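Local coordinates for protein homoaconitase large subunit (Methanocaldococcus jannaschii, PDB 4KP2) that forms the large subunit of a [4Fe-4S] hydro-lyase that interconverts (R)-homocitrate and homoisocitrate through cis-homoaconitate, at residues H53-K65 with M95-G107. Residues are numbered along the deposited sequence; the frame is centred on the assembly and turned at random.
Sequences HDGTTPLAYKALK and MQKLALEFVKRFG
Tyr-61 fits as a knob into a hole formed by Leu-98, Glu-101, Phe-102 and Phe-106. Its CG lies anti to the backbone N (chi1 -176°), which carries the ring across onto the neighbouring helix. Phe-102 CB sits over one face, 3.9 Å from the centroid of the Tyr-61 ring, a CH-pi contact, while the Phe-102 ring turns its edge to that ring in an offset edge-to-face pair with planes at 65°. The opposite face is covered from within its own helix by Lys-65 CD, so the phenol is held between aliphatic carbons. Phe-106 meets the tyrosine obliquely, Tyr-61 CE1 lying 3.5 Å from Phe-106 CE2 at the edge of the phenylalanine. Leu-64 CD2 adds an aliphatic contact to this aromatic cluster, 3.8 Å from Phe-102 CE1 at that ring's edge. A serine in place of Tyr-61 would probably leave the hole unfilled, Phe-102 without its edge-to-face partner and Phe-106 freer to turn.

Helices 57-65 and 95-106, whose axes approach to 8.6 Å at 56°, pack on one side of the five-stranded parallel sheet of an alpha-beta-alpha sandwich; Thr-57 and Phe-102 both touch Val-79 of its strand 77-80. Where Pro-58 and Ala-99 bring the backbones close, Pro-58 CG packs 3.6 Å from Met-95 CB, and Thr-57 CG2 rests against Ala-99 CB. Thr-57 OG1 reaches back to His-53 O at 2.7 Å, from above the carbonyl plane, and that oxygen also accepts from the backbone N of Thr-56 and Thr-57. Before the first turn of helix 57-65, Asp-54 and Gln-96 run side by side without a hydrogen bond, Asp-54 OD2 standing 3.6 Å from Gln-96 NE2; the carboxylate is instead gripped by the backbone N of His-83 and Asn-84, and the side chain of Asp-54 lies about 7 Å from that of Cys-383, a predicted [4Fe-4S] ligand.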
loop_
_atom_site.group_PDB
_atom_site.type_symbol
_atom_site.label_atom_id
_atom_site.label_comp_id
_atom_site.label_asym_id
_atom_site.label_seq_id
_atom_site.Cartn_x
_atom_site.Cartn_y
_atom_site.Cartn_z
ATOM N N HIS A 53 5.358 -14.269 -12.576
ATOM C CA HIS A 53 4.577 -13.372 -11.727
ATOM C C HIS A 53 3.428 -12.718 -12.492
ATOM O O HIS A 53 3.232 -12.981 -13.679
ATOM C CB HIS A 53 5.476 -12.308 -11.089
ATOM C CG HIS A 53 6.284 -11.522 -12.077
ATOM N ND1 HIS A 53 5.753 -10.487 -12.816
ATOM C CD2 HIS A 53 7.583 -11.618 -12.443
ATOM C CE1 HIS A 53 6.691 -9.981 -13.596
ATOM N NE2 HIS A 53 7.811 -10.649 -13.390
ATOM N N ASP A 54 2.677 -11.858 -11.805
ATOM C CA ASP A 54 1.476 -11.241 -12.367
ATOM C C ASP A 54 1.733 -10.433 -13.638
ATOM O O ASP A 54 0.811 -10.160 -14.405
ATOM C CB ASP A 54 0.785 -10.361 -11.322
ATOM C CG ASP A 54 1.698 -9.288 -10.765
ATOM O OD1 ASP A 54 2.909 -9.557 -10.612
ATOM O OD2 ASP A 54 1.207 -8.176 -10.480
ATOM N N GLY A 55 2.986 -10.052 -13.856
ATOM C CA GLY A 55 3.351 -9.286 -15.032
ATOM C C GLY A 55 3.780 -10.159 -16.196
ATOM O O GLY A 55 3.756 -9.723 -17.348
ATOM N N THR A 56 4.169 -11.396 -15.900
ATOM C CA THR A 56 4.675 -12.298 -16.930
ATOM C C THR A 56 3.858 -13.583 -17.074
ATOM O O THR A 56 3.948 -14.267 -18.094
ATOM C CB THR A 56 6.156 -12.654 -16.692
ATOM O OG1 THR A 56 6.324 -13.155 -15.359
ATOM C CG2 THR A 56 7.029 -11.424 -16.879
ATOM N N THR A 57 3.066 -13.909 -16.057
ATOM C CA THR A 57 2.182 -15.075 -16.126
ATOM C C THR A 57 1.154 -14.999 -17.267
ATOM O O THR A 57 1.009 -15.962 -18.021
ATOM C CB THR A 57 1.471 -15.365 -14.778
ATOM O OG1 THR A 57 2.446 -15.561 -13.747
ATOM C CG2 THR A 57 0.599 -16.609 -14.887
ATOM N N PRO A 58 0.437 -13.864 -17.405
ATOM C CA PRO A 58 -0.514 -13.803 -18.522
ATOM C C PRO A 58 0.195 -13.780 -19.869
ATOM O O PRO A 58 -0.357 -14.241 -20.867
ATOM C CB PRO A 58 -1.234 -12.469 -18.299
ATOM C CG PRO A 58 -0.993 -12.129 -16.876
ATOM C CD PRO A 58 0.362 -12.652 -16.570
ATOM N N LEU A 59 1.408 -13.238 -19.889
ATOM C CA LEU A 59 2.208 -13.186 -21.104
ATOM C C LEU A 59 2.683 -14.580 -21.500
ATOM O O LEU A 59 2.751 -14.909 -22.685
ATOM C CB LEU A 59 3.406 -12.253 -20.921
ATOM C CG LEU A 59 3.223 -10.773 -21.272
ATOM C CD1 LEU A 59 2.056 -10.154 -20.519
ATOM C CD2 LEU A 59 4.506 -10.004 -20.994
ATOM N N ALA A 60 3.005 -15.394 -20.501
ATOM C CA ALA A 60 3.465 -16.757 -20.739
ATOM C C ALA A 60 2.294 -17.691 -21.023
ATOM O O ALA A 60 2.430 -18.660 -21.769
ATOM C CB ALA A 60 4.267 -17.261 -19.551
ATOM N N TYR A 61 1.147 -17.393 -20.422
ATOM C CA TYR A 61 -0.056 -18.191 -20.622
ATOM C C TYR A 61 -0.586 -18.008 -22.040
ATOM O O TYR A 61 -0.913 -18.983 -22.716
ATOM C CB TYR A 61 -1.130 -17.802 -19.605
ATOM C CG TYR A 61 -2.382 -18.653 -19.666
ATOM C CD1 TYR A 61 -2.334 -19.969 -20.112
ATOM C CD2 TYR A 61 -3.614 -18.136 -19.287
ATOM C CE1 TYR A 61 -3.474 -20.745 -20.172
ATOM C CE2 TYR A 61 -4.761 -18.906 -19.344
ATOM C CZ TYR A 61 -4.685 -20.209 -19.786
ATOM O OH TYR A 61 -5.823 -20.981 -19.844
ATOM N N LYS A 62 -0.671 -16.755 -22.480
ATOM C CA LYS A 62 -1.147 -16.437 -23.820
ATOM C C LYS A 62 -0.245 -17.084 -24.866
ATOM O O LYS A 62 -0.713 -17.542 -25.908
ATOM C CB LYS A 62 -1.186 -14.921 -24.022
ATOM C CG LYS A 62 -2.465 -14.396 -24.662
ATOM C CD LYS A 62 -2.658 -14.942 -26.067
ATOM C CE LYS A 62 -3.844 -14.285 -26.753
ATOM N NZ LYS A 62 -5.096 -14.436 -25.962
ATOM N N ALA A 63 1.051 -17.125 -24.574
ATOM C CA ALA A 63 2.014 -17.768 -25.456
ATOM C C ALA A 63 1.862 -19.284 -25.409
ATOM O O ALA A 63 2.138 -19.978 -26.388
ATOM C CB ALA A 63 3.429 -17.363 -25.080
ATOM N N LEU A 64 1.418 -19.790 -24.262
ATOM C CA LEU A 64 1.231 -21.223 -24.072
ATOM C C LEU A 64 -0.006 -21.717 -24.816
ATOM O O LEU A 64 -0.073 -22.874 -25.233
ATOM C CB LEU A 64 1.112 -21.544 -22.580
ATOM C CG LEU A 64 0.946 -23.011 -22.180
ATOM C CD1 LEU A 64 2.148 -23.827 -22.625
ATOM C CD2 LEU A 64 0.736 -23.133 -20.679
ATOM N N LYS A 65 -0.980 -20.830 -24.988
ATOM C CA LYS A 65 -2.243 -21.182 -25.629
ATOM C C LYS A 65 -2.120 -21.290 -27.147
ATOM O O LYS A 65 -3.071 -21.675 -27.828
ATOM C CB LYS A 65 -3.323 -20.163 -25.260
ATOM C CG LYS A 65 -3.694 -20.168 -23.787
ATOM C CD LYS A 65 -4.356 -18.863 -23.378
ATOM C CE LYS A 65 -5.622 -18.609 -24.175
ATOM N NZ LYS A 65 -6.652 -19.649 -23.910
ATOM N N MET A 95 -4.868 -8.682 -16.310
ATOM C CA MET A 95 -3.765 -9.634 -16.330
ATOM C C MET A 95 -3.875 -10.638 -15.185
ATOM O O MET A 95 -3.751 -11.844 -15.396
ATOM C CB MET A 95 -2.417 -8.910 -16.276
ATOM C CG MET A 95 -1.992 -8.295 -17.601
ATOM S SD MET A 95 -0.269 -7.764 -17.605
ATOM C CE MET A 95 -0.269 -6.584 -16.259
ATOM N N GLN A 96 -4.120 -10.137 -13.980
ATOM C CA GLN A 96 -4.246 -11.000 -12.811
ATOM C C GLN A 96 -5.436 -11.945 -12.939
ATOM O O GLN A 96 -5.406 -13.061 -12.421
ATOM C CB GLN A 96 -4.355 -10.172 -11.530
ATOM C CG GLN A 96 -3.097 -9.392 -11.189
ATOM C CD GLN A 96 -3.186 -8.706 -9.841
ATOM O OE1 GLN A 96 -4.106 -8.956 -9.063
ATOM N NE2 GLN A 96 -2.226 -7.833 -9.558
ATOM N N LYS A 97 -6.475 -11.498 -13.637
ATOM C CA LYS A 97 -7.639 -12.341 -13.874
ATOM C C LYS A 97 -7.283 -13.457 -14.851
ATOM O O LYS A 97 -7.787 -14.575 -14.740
ATOM C CB LYS A 97 -8.811 -11.518 -14.411
ATOM C CG LYS A 97 -10.140 -12.258 -14.375
ATOM C CD LYS A 97 -11.275 -11.410 -14.923
ATOM C CE LYS A 97 -11.135 -11.196 -16.421
ATOM N NZ LYS A 97 -12.302 -10.463 -16.984
ATOM N N LEU A 98 -6.407 -13.146 -15.801
ATOM C CA LEU A 98 -5.935 -14.132 -16.764
ATOM C C LEU A 98 -4.998 -15.127 -16.094
ATOM O O LEU A 98 -4.991 -16.311 -16.426
ATOM C CB LEU A 98 -5.218 -13.445 -17.925
ATOM C CG LEU A 98 -5.917 -13.507 -19.283
ATOM C CD1 LEU A 98 -5.050 -12.868 -20.356
ATOM C CD2 LEU A 98 -6.246 -14.945 -19.641
ATOM N N ALA A 99 -4.204 -14.634 -15.149
ATOM C CA ALA A 99 -3.283 -15.483 -14.407
ATOM C C ALA A 99 -4.051 -16.447 -13.513
ATOM O O ALA A 99 -3.604 -17.564 -13.262
ATOM C CB ALA A 99 -2.329 -14.636 -13.585
ATOM N N LEU A 100 -5.209 -16.005 -13.033
ATOM C CA LEU A 100 -6.069 -16.852 -12.218
ATOM C C LEU A 100 -6.654 -17.990 -13.046
ATOM O O LEU A 100 -6.896 -19.080 -12.528
ATOM C CB LEU A 100 -7.189 -16.032 -11.573
ATOM C CG LEU A 100 -6.792 -15.152 -10.387
ATOM C CD1 LEU A 100 -7.986 -14.353 -9.889
ATOM C CD2 LEU A 100 -6.216 -16.005 -9.273
ATOM N N GLU A 101 -6.880 -17.732 -14.331
ATOM C CA GLU A 101 -7.363 -18.763 -15.242
ATOM C C GLU A 101 -6.324 -19.865 -15.376
ATOM O O GLU A 101 -6.645 -21.050 -15.290
ATOM C CB GLU A 101 -7.663 -18.175 -16.621
ATOM C CG GLU A 101 -8.757 -17.124 -16.632
ATOM C CD GLU A 101 -9.097 -16.660 -18.036
ATOM O OE1 GLU A 101 -8.704 -17.348 -19.002
ATOM O OE2 GLU A 101 -9.754 -15.607 -18.173
ATOM N N PHE A 102 -5.076 -19.456 -15.583
ATOM C CA PHE A 102 -3.954 -20.376 -15.720
ATOM C C PHE A 102 -3.832 -21.290 -14.504
ATOM O O PHE A 102 -3.684 -22.505 -14.641
ATOM C CB PHE A 102 -2.657 -19.588 -15.919
ATOM C CG PHE A 102 -1.422 -20.440 -15.937
ATOM C CD1 PHE A 102 -1.045 -21.110 -17.089
ATOM C CD2 PHE A 102 -0.632 -20.564 -14.806
ATOM C CE1 PHE A 102 0.091 -21.892 -17.112
ATOM C CE2 PHE A 102 0.507 -21.347 -14.822
ATOM C CZ PHE A 102 0.869 -22.011 -15.976
ATOM N N VAL A 103 -3.900 -20.695 -13.319
ATOM C CA VAL A 103 -3.802 -21.442 -12.071
ATOM C C VAL A 103 -4.998 -22.372 -11.893
ATOM O O VAL A 103 -4.847 -23.525 -11.486
ATOM C CB VAL A 103 -3.702 -20.495 -10.858
ATOM C CG1 VAL A 103 -3.685 -21.286 -9.560
ATOM C CG2 VAL A 103 -2.463 -19.625 -10.971
ATOM N N LYS A 104 -6.185 -21.866 -12.210
ATOM C CA LYS A 104 -7.412 -22.638 -12.065
ATOM C C LYS A 104 -7.455 -23.792 -13.062
ATOM O O LYS A 104 -7.855 -24.906 -12.721
ATOM C CB LYS A 104 -8.631 -21.738 -12.265
ATOM C CG LYS A 104 -9.900 -22.261 -11.619
ATOM C CD LYS A 104 -9.832 -22.180 -10.099
ATOM C CE LYS A 104 -10.100 -20.767 -9.586
ATOM N NZ LYS A 104 -8.945 -19.837 -9.748
ATOM N N ARG A 105 -7.039 -23.515 -14.293
ATOM C CA ARG A 105 -7.067 -24.511 -15.361
ATOM C C ARG A 105 -6.100 -25.664 -15.115
ATOM O O ARG A 105 -6.498 -26.829 -15.118
ATOM C CB ARG A 105 -6.758 -23.856 -16.710
ATOM C CG ARG A 105 -6.471 -24.840 -17.832
ATOM C CD ARG A 105 -7.687 -25.696 -18.144
ATOM N NE ARG A 105 -7.357 -26.811 -19.026
ATOM C CZ ARG A 105 -6.924 -27.993 -18.601
ATOM N NH1 ARG A 105 -6.768 -28.218 -17.303
ATOM N NH2 ARG A 105 -6.646 -28.955 -19.472
ATOM N N PHE A 106 -4.832 -25.336 -14.901
ATOM C CA PHE A 106 -3.792 -26.353 -14.796
ATOM C C PHE A 106 -3.550 -26.817 -13.362
ATOM O O PHE A 106 -2.648 -27.615 -13.106
ATOM C CB PHE A 106 -2.492 -25.850 -15.423
ATOM C CG PHE A 106 -2.627 -25.478 -16.873
ATOM C CD1 PHE A 106 -2.592 -26.451 -17.856
ATOM C CD2 PHE A 106 -2.792 -24.156 -17.251
ATOM C CE1 PHE A 106 -2.717 -26.112 -19.191
ATOM C CE2 PHE A 106 -2.917 -23.811 -18.583
ATOM C CZ PHE A 106 -2.880 -24.792 -19.555
ATOM N N GLY A 107 -4.360 -26.316 -12.433
ATOM C CA GLY A 107 -4.298 -26.744 -11.048
ATOM C C GLY A 107 -2.982 -26.442 -10.358
ATOM O O GLY A 107 -2.419 -27.294 -9.670
#